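Local coordinates for TSSL1 (Pseudomonas aeruginosa, PDB 4B62), which probably anchors the type VI secretion system to the cell wall, this chain being its OmpA-like peptidoglycan-binding module, at residues A[18-23]-A[64-69]; A[41-46]-A[141-146]; A[80-85]-A[128-133]. One frame throughout, in Å; residues are numbered along the deposited sequence. Where two conformers were deposited one is given.

Contact 1: A[18-23]-A[64-69]; sequences RFLADD and LRIADA
Asp23 and Arg65 form a salt bridge between the short helix 21-25 and helix 60-72. Arg65 grips the carboxylate side-on. Its NE donates to Asp23 OD2 at 2.7 Å, nearly straight at 169° and in the guanidinium plane. Its NH2 donates to Asp23 OD1 at 2.8 Å, bent and tilted from that plane. Each oxygen uses its syn lone pair, and the two flat groups are nearly coplanar, 28° apart. A bend in the arginine chain (chi3 -72°) turns this edge to the aspartate. Arg28 and Leu62 also touch the Asp23 side chain.

Beside the bridge, side chains pack closely. Leu20, the N-cap residue of helix 21-25, lays its CD2 over the backbone of Arg65, 4.0 Å from Arg65 O. Ile66, which takes two conformations, borders the same methyl. Phe19 CB meets Ala69 CB at 3.8 Å, and the Phe19 ring meets that alanine methyl obliquely, through CG and CD2.

The other part is looser. Phe19 and Arg65 are partly exposed, and their backbones do not bond directly. A water spans the gap, donating to Phe19 O at 3.1 Å and to Arg65 O at 2.8 Å.

The bidentate pairing gives the buried carboxylate of Asp23 a direct counter-charge, which would probably keep it ionised and fixes its rotation against helix 60-72.

Contact 2: A[41-46]-A[141-146]; sequences TIRGDE and RARNRR
Arg43 and Arg146 pair across neighbouring antiparallel strands of the OmpA-like domain, where strand 37-43 ends and helix 138-144 gives way to strand 146-152. Theirs is a non-hydrogen-bonded pair, CA to CA 4.1 Å, with diverging side chains. The Arg146 CA also makes a CA-H...O contact with Ile42 O.

The Arg146 side chain can be followed outward. CB lies 3.4 Å from Ile42 O. CG stands between the backbone N and the carbonyl carbon (chi1 74°), and the chain then runs extended. This takes CD past the methyl of Thr41, 4.0 Å from its CG2. NE makes a salt bridge with Glu148. NH1 turns back to its own segment and donates to Asn144 O at 3.0 Å, on a lone pair in the carbonyl plane. NH2 reaches Glu130 O. The guanidinium is thus held at all three nitrogens.

Just past helix 138-144, Arg145 meets Asp45, which takes two conformations. In one of them Arg145 NH2 donates to Asp45 OD1 at 3.1 Å, and a water joins that OD1 to Arg145 NE. Arg145 NH1 is held by Asp84.

Next to the Arg43 and Arg146 pair, Gly44 N donates to Arg145 O at 2.8 Å.

Contact 3: A[80-85]-A[128-133]; sequences TGHSDN and DTEPVA
Glu130 N donates to a water at 2.8 Å, and the same water sits 2.8 Å from His82 ND1, at the edge of the imidazole and in its plane. The ring is tied at its other nitrogen too: His82 NE2 and Thr80 OG1 are hydrogen-bonded at 2.9 Å. Bonds at both nitrogens, either side of CE1, would fix the ring's rotation. Between them, His82 CE1 meets Glu130 OE1 at 3.4 Å, edge-on, with carboxylate and ring planes 35° apart. That oxygen is held more strongly by a salt bridge to Arg126.

Further along, Ser83 OG turns to its own segment. With chi1 at 65° it bonds Asp84 O at 2.8 Å, in the carbonyl plane. Asp128 packs against the same backbone. Its CB lies 3.3 Å from Asp84 O, and its OD2 comes alongside Asn85 CB. A second water donates to Asp128 O at 3.1 Å, with a weak link to Ser83 O.

Water and van der Waals contacts, not direct hydrogen bonds, hold loop 128-133 to strand 77-82. This strand, ending in Gly81-His82 and running into the Ser83-Asp84 loop, is OmpA-like; in relatives that loop borders the peptidoglycan site, a role only inferred here.

How the contacts relate
From the N terminus, contact 1 starts first: segment 18-23 is joined by helix 60-72, which closes the first loop. Before that happens, strand 37-43 opens contact 2, so the two cross. Ile42 of strand 37-43 packs on helix 60-72, which places the helix against the sheet. Contact 3 opens only after contact 1 has closed. It joins the end of strand 77-82 to the loop after strand 121-125, on the opposite side of the chain's centre from contact 1. Contact 3 is nested inside contact 2, which closes last at segment 141-146. These two also touch: Asn144 OD1 accepts a hydrogen bond from Val132 N, tying helix 138-144 to the loop.

Contact 1: A[18-23]-A[64-69]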
# COMPACT_ATOMS: atom_id res chain seq x y z
N ARG A 18 -11.55 5.71 10.91
CA ARG A 18 -12.63 5.15 11.72
C ARG A 18 -12.88 3.66 11.51
O ARG A 18 -13.50 3.03 12.36
CB ARG A 18 -13.92 5.93 11.47
CG ARG A 18 -14.49 5.79 10.06
CD ARG A 18 -15.47 6.91 9.73
NE ARG A 18 -15.72 6.99 8.29
CZ ARG A 18 -16.91 6.90 7.69
NH1 ARG A 18 -18.04 6.71 8.38
NH2 ARG A 18 -16.97 6.98 6.36
N PHE A 19 -12.42 3.10 10.39
CA PHE A 19 -12.59 1.67 10.11
C PHE A 19 -11.33 0.84 10.35
O PHE A 19 -11.35 -0.39 10.16
CB PHE A 19 -13.01 1.46 8.66
CG PHE A 19 -14.27 2.17 8.29
CD1 PHE A 19 -15.45 1.92 8.99
CD2 PHE A 19 -14.29 3.08 7.26
CE1 PHE A 19 -16.62 2.57 8.65
CE2 PHE A 19 -15.46 3.74 6.92
CZ PHE A 19 -16.63 3.48 7.61
N LEU A 20 -10.25 1.50 10.75
CA LEU A 20 -8.94 0.87 10.86
C LEU A 20 -8.27 1.14 12.22
O LEU A 20 -7.04 1.17 12.33
CB LEU A 20 -8.06 1.35 9.70
CG LEU A 20 -8.53 0.91 8.30
CD1 LEU A 20 -7.71 1.60 7.22
CD2 LEU A 20 -8.48 -0.60 8.12
N ALA A 21 -9.08 1.29 13.26
CA ALA A 21 -8.55 1.61 14.58
C ALA A 21 -7.48 0.64 15.10
O ALA A 21 -6.45 1.08 15.61
CB ALA A 21 -9.68 1.72 15.60
N ASP A 22 -7.74 -0.66 15.02
CA ASP A 22 -6.79 -1.65 15.55
C ASP A 22 -5.45 -1.57 14.82
O ASP A 22 -4.40 -1.64 15.43
CB ASP A 22 -7.32 -3.08 15.45
CG ASP A 22 -8.45 -3.35 16.40
OD1 ASP A 22 -8.43 -2.85 17.55
OD2 ASP A 22 -9.36 -4.10 16.01
N ASP A 23 -5.51 -1.44 13.50
CA ASP A 23 -4.29 -1.39 12.70
C ASP A 23 -3.51 -0.10 12.95
O ASP A 23 -2.28 -0.11 12.95
CB ASP A 23 -4.61 -1.57 11.22
CG ASP A 23 -5.10 -2.96 10.90
OD1 ASP A 23 -4.42 -3.94 11.33
OD2 ASP A 23 -6.14 -3.08 10.22
N LEU A 64 -7.62 -7.40 3.71
CA LEU A 64 -9.06 -7.64 3.81
C LEU A 64 -9.77 -6.53 4.60
O LEU A 64 -10.84 -6.08 4.22
CB LEU A 64 -9.35 -9.02 4.40
CG LEU A 64 -10.82 -9.42 4.45
CD1 LEU A 64 -11.45 -9.39 3.08
CD2 LEU A 64 -10.89 -10.81 5.07
N ARG A 65 -9.16 -6.08 5.70
CA ARG A 65 -9.75 -4.98 6.48
C ARG A 65 -9.81 -3.69 5.67
O ARG A 65 -10.77 -2.90 5.81
CB ARG A 65 -8.98 -4.77 7.78
CG ARG A 65 -9.12 -5.96 8.71
CD ARG A 65 -8.57 -5.69 10.08
NE ARG A 65 -7.12 -5.64 10.13
CZ ARG A 65 -6.32 -6.69 10.24
NH1 ARG A 65 -6.82 -7.93 10.21
NH2 ARG A 65 -5.01 -6.51 10.35
N ILE A 66 -8.80 -3.47 4.84
CA ILE A 66 -8.86 -2.32 3.95
C ILE A 66 -9.97 -2.48 2.93
O ILE A 66 -10.73 -1.55 2.70
CB ILE A 66 -7.49 -2.03 3.34
CG1 ILE A 66 -6.58 -1.54 4.46
CG2 ILE A 66 -7.60 -0.98 2.24
CD1 ILE A 66 -5.11 -1.66 4.17
N ALA A 67 -10.11 -3.67 2.34
CA ALA A 67 -11.22 -3.93 1.43
C ALA A 67 -12.58 -3.70 2.08
O ALA A 67 -13.49 -3.15 1.44
CB ALA A 67 -11.15 -5.35 0.87
N ASP A 68 -12.72 -4.12 3.33
CA ASP A 68 -13.96 -3.93 4.06
C ASP A 68 -14.27 -2.43 4.19
O ASP A 68 -15.41 -2.01 4.02
CB ASP A 68 -13.89 -4.53 5.47
CG ASP A 68 -13.96 -6.04 5.49
OD1 ASP A 68 -14.45 -6.65 4.53
OD2 ASP A 68 -13.55 -6.61 6.53
N ALA A 69 -13.25 -1.64 4.52
CA ALA A 69 -13.40 -0.19 4.63
C ALA A 69 -13.79 0.41 3.28
O ALA A 69 -14.64 1.31 3.22
CB ALA A 69 -12.13 0.44 5.16
O HOH W 1 -12.18 -2.54 8.15

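Contact 2: A[41-46]-A[141-146]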
# COMPACT_ATOMS: atom_id res chain seq x y z
N THR A 41 -1.11 4.41 4.41
CA THR A 41 0.28 4.03 4.19
C THR A 41 0.57 2.72 4.92
O THR A 41 0.28 2.60 6.11
CB THR A 41 1.25 5.12 4.67
OG1 THR A 41 1.01 6.33 3.95
CG2 THR A 41 2.70 4.70 4.46
N ILE A 42 1.12 1.76 4.18
CA ILE A 42 1.45 0.46 4.74
C ILE A 42 2.89 0.13 4.36
O ILE A 42 3.22 0.03 3.17
CB ILE A 42 0.52 -0.65 4.22
CG1 ILE A 42 -0.95 -0.24 4.29
CG2 ILE A 42 0.79 -1.95 4.98
CD1 ILE A 42 -1.93 -1.30 3.88
N ARG A 43 3.77 -0.03 5.36
CA ARG A 43 5.13 -0.48 5.09
C ARG A 43 5.08 -1.83 4.36
O ARG A 43 4.24 -2.70 4.68
CB ARG A 43 5.93 -0.66 6.39
CG ARG A 43 6.36 0.59 7.17
CD ARG A 43 7.19 0.11 8.36
NE ARG A 43 7.87 1.11 9.20
CZ ARG A 43 7.33 1.72 10.26
NH1 ARG A 43 6.06 1.50 10.61
NH2 ARG A 43 8.05 2.59 10.96
N GLY A 44 5.99 -2.02 3.41
CA GLY A 44 6.08 -3.31 2.71
C GLY A 44 6.23 -4.48 3.66
O GLY A 44 5.71 -5.56 3.38
N ASP A 45 6.93 -4.27 4.78
CA ASP A 45 7.16 -5.34 5.74
C ASP A 45 5.86 -5.88 6.35
O ASP A 45 5.86 -6.99 6.88
CB ASP A 45 8.06 -4.89 6.91
CG ASP A 45 9.36 -4.24 6.45
OD1 ASP A 45 10.01 -4.73 5.50
OD2 ASP A 45 9.75 -3.23 7.07
N GLU A 46 4.78 -5.11 6.31
CA GLU A 46 3.49 -5.55 6.84
C GLU A 46 2.72 -6.47 5.89
O GLU A 46 1.71 -7.03 6.31
CB GLU A 46 2.60 -4.36 7.20
CG GLU A 46 3.20 -3.41 8.24
CD GLU A 46 3.45 -4.04 9.59
OE1 GLU A 46 2.87 -5.11 9.88
OE2 GLU A 46 4.23 -3.44 10.36
N ARG A 141 14.86 3.02 5.68
CA ARG A 141 14.59 2.25 4.48
C ARG A 141 13.28 1.47 4.59
O ARG A 141 12.52 1.37 3.62
CB ARG A 141 15.78 1.34 4.14
CG ARG A 141 17.02 2.13 3.72
CD ARG A 141 18.13 1.25 3.23
NE ARG A 141 18.72 0.38 4.24
CZ ARG A 141 19.74 0.70 5.03
NH1 ARG A 141 20.28 1.92 4.99
NH2 ARG A 141 20.24 -0.21 5.88
N ALA A 142 13.03 0.89 5.77
CA ALA A 142 11.81 0.13 5.99
C ALA A 142 10.56 1.00 5.91
O ALA A 142 9.51 0.53 5.52
CB ALA A 142 11.88 -0.61 7.32
N ARG A 143 10.67 2.28 6.29
CA ARG A 143 9.55 3.22 6.12
C ARG A 143 9.35 3.61 4.64
O ARG A 143 8.22 3.84 4.20
CB ARG A 143 9.75 4.48 6.97
CG ARG A 143 9.52 4.19 8.44
CD ARG A 143 9.47 5.41 9.32
NE ARG A 143 10.81 5.88 9.64
CZ ARG A 143 11.24 7.13 9.49
NH1 ARG A 143 10.43 8.08 9.03
NH2 ARG A 143 12.49 7.45 9.81
N ASN A 144 10.43 3.67 3.86
CA ASN A 144 10.32 4.04 2.44
C ASN A 144 9.70 2.94 1.59
O ASN A 144 8.92 3.22 0.68
CB ASN A 144 11.65 4.46 1.85
CG ASN A 144 12.06 5.85 2.31
OD1 ASN A 144 11.21 6.66 2.62
ND2 ASN A 144 13.37 6.11 2.37
N ARG A 145 10.05 1.68 1.91
CA ARG A 145 9.44 0.53 1.24
C ARG A 145 8.00 0.43 1.72
O ARG A 145 7.74 0.08 2.87
CB ARG A 145 10.18 -0.78 1.57
CG ARG A 145 11.64 -0.82 1.20
CD ARG A 145 12.24 -2.21 1.31
NE ARG A 145 12.09 -2.80 2.63
CZ ARG A 145 12.94 -2.66 3.64
NH1 ARG A 145 14.02 -1.92 3.53
NH2 ARG A 145 12.68 -3.27 4.79
N ARG A 146 7.04 0.75 0.85
CA ARG A 146 5.67 0.93 1.29
C ARG A 146 4.74 0.98 0.10
O ARG A 146 5.17 1.20 -1.04
CB ARG A 146 5.53 2.24 2.08
CG ARG A 146 5.55 3.49 1.20
CD ARG A 146 5.83 4.74 1.99
NE ARG A 146 5.64 5.94 1.19
CZ ARG A 146 6.55 6.49 0.39
NH1 ARG A 146 7.78 6.01 0.26
NH2 ARG A 146 6.19 7.59 -0.29
O HOH W 2 9.46 -4.01 2.57

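Contact 3: A[80-85]-A[128-133]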
# COMPACT_ATOMS: atom_id res chain seq x y z
N THR A 80 0.09 3.47 -4.95
CA THR A 80 1.46 3.73 -5.36
C THR A 80 2.40 2.86 -4.54
O THR A 80 2.17 2.63 -3.34
CB THR A 80 1.85 5.21 -5.24
OG1 THR A 80 1.77 5.63 -3.87
CG2 THR A 80 0.93 6.08 -6.11
N GLY A 81 3.41 2.33 -5.22
CA GLY A 81 4.41 1.46 -4.62
C GLY A 81 5.76 2.16 -4.59
O GLY A 81 6.13 2.87 -5.55
N HIS A 82 6.51 1.94 -3.51
CA HIS A 82 7.76 2.65 -3.25
C HIS A 82 8.80 1.68 -2.71
O HIS A 82 8.46 0.73 -1.99
CB HIS A 82 7.54 3.75 -2.23
CG HIS A 82 6.45 4.68 -2.61
ND1 HIS A 82 6.68 5.88 -3.26
CD2 HIS A 82 5.10 4.56 -2.49
CE1 HIS A 82 5.52 6.46 -3.51
NE2 HIS A 82 4.55 5.68 -3.05
N SER A 83 10.05 1.94 -3.07
CA SER A 83 11.20 1.21 -2.60
C SER A 83 12.08 2.12 -1.76
O SER A 83 11.88 3.34 -1.71
CB SER A 83 12.02 0.67 -3.77
OG SER A 83 12.58 1.74 -4.52
N ASP A 84 13.08 1.51 -1.14
CA ASP A 84 14.22 2.25 -0.62
C ASP A 84 15.22 2.42 -1.79
O ASP A 84 14.85 2.20 -2.94
CB ASP A 84 14.82 1.51 0.59
CG ASP A 84 15.24 0.10 0.28
OD1 ASP A 84 15.52 -0.20 -0.90
OD2 ASP A 84 15.29 -0.70 1.24
N ASN A 85 16.47 2.77 -1.51
CA ASN A 85 17.50 2.89 -2.56
C ASN A 85 18.54 1.77 -2.52
O ASN A 85 19.66 1.92 -3.04
CB ASN A 85 18.17 4.26 -2.48
CG ASN A 85 19.04 4.41 -1.26
OD1 ASN A 85 19.00 3.58 -0.35
ND2 ASN A 85 19.85 5.46 -1.23
N ASP A 128 12.35 4.65 -5.91
CA ASP A 128 12.90 5.39 -4.77
C ASP A 128 12.74 6.91 -4.90
O ASP A 128 13.41 7.68 -4.21
CB ASP A 128 14.37 5.03 -4.56
CG ASP A 128 15.26 5.46 -5.72
OD1 ASP A 128 14.74 5.83 -6.78
OD2 ASP A 128 16.50 5.42 -5.55
N THR A 129 11.84 7.33 -5.77
CA THR A 129 11.75 8.74 -6.16
C THR A 129 10.99 9.62 -5.17
O THR A 129 11.08 10.84 -5.24
CB THR A 129 11.07 8.91 -7.52
OG1 THR A 129 9.70 8.45 -7.48
CG2 THR A 129 11.86 8.20 -8.63
N GLU A 130 10.22 8.99 -4.29
CA GLU A 130 9.31 9.64 -3.38
C GLU A 130 9.49 9.12 -1.95
O GLU A 130 8.58 8.56 -1.35
CB GLU A 130 7.87 9.45 -3.86
CG GLU A 130 7.64 10.18 -5.17
CD GLU A 130 6.22 10.11 -5.72
OE1 GLU A 130 5.34 9.50 -5.07
OE2 GLU A 130 6.02 10.69 -6.81
N PRO A 131 10.70 9.32 -1.39
CA PRO A 131 10.92 8.89 -0.01
C PRO A 131 10.12 9.71 1.00
O PRO A 131 9.86 10.90 0.78
CB PRO A 131 12.41 9.16 0.21
CG PRO A 131 12.73 10.26 -0.74
CD PRO A 131 11.88 9.99 -1.96
N VAL A 132 9.80 9.08 2.12
CA VAL A 132 9.21 9.73 3.30
C VAL A 132 10.15 9.75 4.50
O VAL A 132 9.83 10.31 5.54
CB VAL A 132 7.85 9.13 3.70
CG1 VAL A 132 6.80 9.47 2.64
CG2 VAL A 132 7.94 7.63 3.91
N ALA A 133 11.30 9.10 4.33
CA ALA A 133 12.30 8.94 5.36
C ALA A 133 13.67 8.91 4.73
O ALA A 133 13.82 8.77 3.52
CB ALA A 133 12.05 7.61 6.07
O HOH W 3 9.39 6.36 -3.70
O HOH W 4 13.59 6.34 -1.46